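Local coordinates for cell wall surface anchor family protein (Streptococcus agalactiae serogroup V, PDB 3TW0), which probably mediates adhesion to host cells as the tip pilin of the group B Streptococcus pilus, through a magnesium-binding von Willebrand factor A domain, at residues S191-N194 against Q195-F199. The protein carries 2 engineered substitutions. Sequence-based numbering, arbitrary orientation.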
ATOM      1  N   SER A 191      27.766  -0.051   7.537  1.00 18.96           N
ATOM      2  CA  SER A 191      26.848  -1.191   7.393  1.00 18.33           C
ATOM      3  C   SER A 191      25.410  -0.710   7.237  1.00 17.15           C
ATOM      4  O   SER A 191      25.046   0.350   7.735  1.00 16.23           O
ATOM      5  CB  SER A 191      26.916  -2.134   8.609  1.00 18.30           C
ATOM      6  OG  SER A 191      26.304  -1.511   9.718  1.00 18.33           O
ATOM      7  N   TYR A 192      24.577  -1.515   6.583  1.00 16.08           N
ATOM      8  CA  TYR A 192      23.174  -1.150   6.467  1.00 16.34           C
ATOM      9  C   TYR A 192      22.497  -0.999   7.845  1.00 16.19           C
ATOM     10  O   TYR A 192      21.666  -0.105   8.025  1.00 15.92           O
ATOM     11  CB  TYR A 192      22.423  -2.140   5.564  1.00 16.31           C
ATOM     12  CG  TYR A 192      22.844  -2.057   4.117  1.00 17.46           C
ATOM     13  CD1 TYR A 192      22.699  -0.840   3.406  1.00 17.25           C
ATOM     14  CD2 TYR A 192      23.355  -3.184   3.432  1.00 17.31           C
ATOM     15  CE1 TYR A 192      23.080  -0.735   2.055  1.00 17.76           C
ATOM     16  CE2 TYR A 192      23.722  -3.088   2.059  1.00 17.37           C
ATOM     17  CZ  TYR A 192      23.577  -1.854   1.406  1.00 18.21           C
ATOM     18  OH  TYR A 192      23.908  -1.696   0.101  1.00 20.85           O
ATOM     19  N   GLN A 193      22.866  -1.846   8.813  1.00 15.84           N
ATOM     20  CA  GLN A 193      22.303  -1.699  10.163  1.00 16.04           C
ATOM     21  C   GLN A 193      22.643  -0.329  10.766  1.00 16.52           C
ATOM     22  O   GLN A 193      21.769   0.360  11.288  1.00 16.11           O
ATOM     23  CB  GLN A 193      22.722  -2.834  11.106  1.00 16.18           C
ATOM     24  CG  GLN A 193      21.996  -2.766  12.477  1.00 16.23           C
ATOM     25  CD  GLN A 193      20.476  -2.931  12.355  1.00 17.17           C
ATOM     26  OE1 GLN A 193      19.999  -3.920  11.808  1.00 18.18           O
ATOM     27  NE2 GLN A 193      19.717  -1.959  12.865  1.00 17.37           N
ATOM     28  N   ASN A 194      23.908   0.078  10.678  1.00 17.47           N
ATOM     29  CA  ASN A 194      24.280   1.394  11.168  1.00 17.90           C
ATOM     30  C   ASN A 194      23.631   2.516  10.354  1.00 17.12           C
ATOM     31  O   ASN A 194      23.326   3.572  10.891  1.00 16.55           O
ATOM     32  CB  ASN A 194      25.809   1.559  11.237  1.00 18.69           C
ATOM     33  CG  ASN A 194      26.447   0.731  12.368  1.00 20.84           C
ATOM     34  OD1 ASN A 194      25.807   0.464  13.385  1.00 22.76           O
ATOM     35  ND2 ASN A 194      27.712   0.329  12.187  1.00 21.00           N
ATOM     36  N   GLN A 195      23.404   2.293   9.057  1.00 16.84           N
ATOM     37  CA  GLN A 195      22.713   3.309   8.237  1.00 15.55           C
ATOM     38  C   GLN A 195      21.276   3.448   8.723  1.00 14.69           C
ATOM     39  O   GLN A 195      20.782   4.545   8.913  1.00 14.55           O
ATOM     40  CB  GLN A 195      22.737   2.941   6.745  1.00 15.65           C
ATOM     41  CG  GLN A 195      24.108   3.053   6.081  1.00 15.24           C
ATOM     42  CD  GLN A 195      24.001   2.995   4.573  1.00 16.04           C
ATOM     43  OE1 GLN A 195      23.075   3.571   3.986  1.00 14.36           O
ATOM     44  NE2 GLN A 195      24.911   2.281   3.951  1.00 12.94           N
ATOM     45  N   PHE A 196      20.637   2.326   8.981  1.00 14.87           N
ATOM     46  CA  PHE A 196      19.224   2.296   9.420  1.00 15.51           C
ATOM     47  C   PHE A 196      19.095   3.015  10.757  1.00 16.25           C
ATOM     48  O   PHE A 196      18.289   3.956  10.920  1.00 16.39           O
ATOM     49  CB  PHE A 196      18.787   0.833   9.543  1.00 15.11           C
ATOM     50  CG  PHE A 196      17.347   0.638   9.952  1.00 16.91           C
ATOM     51  CD1 PHE A 196      16.315   0.735   9.014  1.00 14.92           C
ATOM     52  CD2 PHE A 196      17.023   0.279  11.280  1.00 14.12           C
ATOM     53  CE1 PHE A 196      14.992   0.509   9.393  1.00 12.88           C
ATOM     54  CE2 PHE A 196      15.717   0.074  11.656  1.00 14.63           C
ATOM     55  CZ  PHE A 196      14.687   0.197  10.722  1.00 13.93           C
ATOM     56  N   ASN A 197      19.919   2.580  11.704  1.00 17.53           N
ATOM     57  CA  ASN A 197      20.068   3.265  13.000  1.00 18.14           C
ATOM     58  C   ASN A 197      20.265   4.773  12.917  1.00 18.15           C
ATOM     59  O   ASN A 197      19.669   5.490  13.721  1.00 18.05           O
ATOM     60  CB  ASN A 197      21.205   2.632  13.811  1.00 18.44           C
ATOM     61  CG  ASN A 197      20.893   1.209  14.219  1.00 19.81           C
ATOM     62  OD1 ASN A 197      19.762   0.757  14.072  1.00 19.83           O
ATOM     63  ND2 ASN A 197      21.892   0.505  14.768  1.00 19.32           N
ATOM     64  N   SER A 198      21.066   5.271  11.963  1.00 18.38           N
ATOM     65  CA  SER A 198      21.186   6.730  11.799  1.00 19.04           C
ATOM     66  C   SER A 198      19.894   7.381  11.303  1.00 18.57           C
ATOM     67  O   SER A 198      19.618   8.544  11.648  1.00 19.15           O
ATOM     68  CB  SER A 198      22.347   7.142  10.886  1.00 20.13           C
ATOM     69  OG  SER A 198      23.552   6.538  11.329  1.00 21.24           O
ATOM     70  N   PHE A 199      19.110   6.673  10.488  1.00 17.68           N
ATOM     71  CA  PHE A 199      17.796   7.199  10.086  1.00 17.02           C
ATOM     72  C   PHE A 199      16.902   7.326  11.339  1.00 16.89           C
ATOM     73  O   PHE A 199      16.265   8.342  11.547  1.00 16.38           O
ATOM     74  CB  PHE A 199      17.091   6.314   9.034  1.00 17.70           C
ATOM     75  CG  PHE A 199      17.894   6.079   7.754  1.00 19.31           C
ATOM     76  CD1 PHE A 199      18.697   7.087   7.198  1.00 18.83           C
ATOM     77  CD2 PHE A 199      17.805   4.845   7.090  1.00 19.54           C
ATOM     78  CE1 PHE A 199      19.442   6.862   6.030  1.00 17.48           C
ATOM     79  CE2 PHE A 199      18.537   4.615   5.930  1.00 20.31           C
ATOM     80  CZ  PHE A 199      19.372   5.642   5.400  1.00 18.23           C
TER
HETATM   81  O   HOH W   1      24.531   2.513  14.970  1.00 29.00           O
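Ser191 O accepts from Gln195 N at 2.9 Å, the first i-to-i+4 bond of helix 192-201, while the Ser191 hydroxyl N-caps the same turn by accepting from Asn194 N (OG to N 3.0 Å, 167° at the hydrogen). Tyr192 O receives Phe196 N, and the phenol ring runs alongside the extended Gln195 chain, with Gln195 NE2 3.9 Å from Tyr192 CD1 and the ring and amide planes 44° apart. That amide is tied down by Asn185 N at OE1 and Thr190 O at NE2, which ties Gln195 to the chain just ahead of the helix. Gln193 has CG anti to the backbone N (chi1 -173°) and bends at chi2, which carries its amide along the helix: NE2 donates to Asn197 OD1 at 3.0 Å; the donor stands above the Asn197 carbonyl plane, whereas OD1 lies in the amide plane of Gln193. Gln193 NE2 also sits 3.8 Å from CD2 of Phe196, a residue whose ring packs on helix 302-312 and makes a cation-pi contact with Lys296. Asn194 O accepts both N and OG of Ser198, from opposite faces of its carbonyl plane, and a water donates to Asn194 OD1 and accepts a weak bond from Asn197 ND2. The Ser191 cap, the Gln193-Asn197 pair and the second donor on Asn194 O thus add side-chain bonds to the i-to-i+4 backbone bonds over the first two turns, in a helix away from the magnesium site.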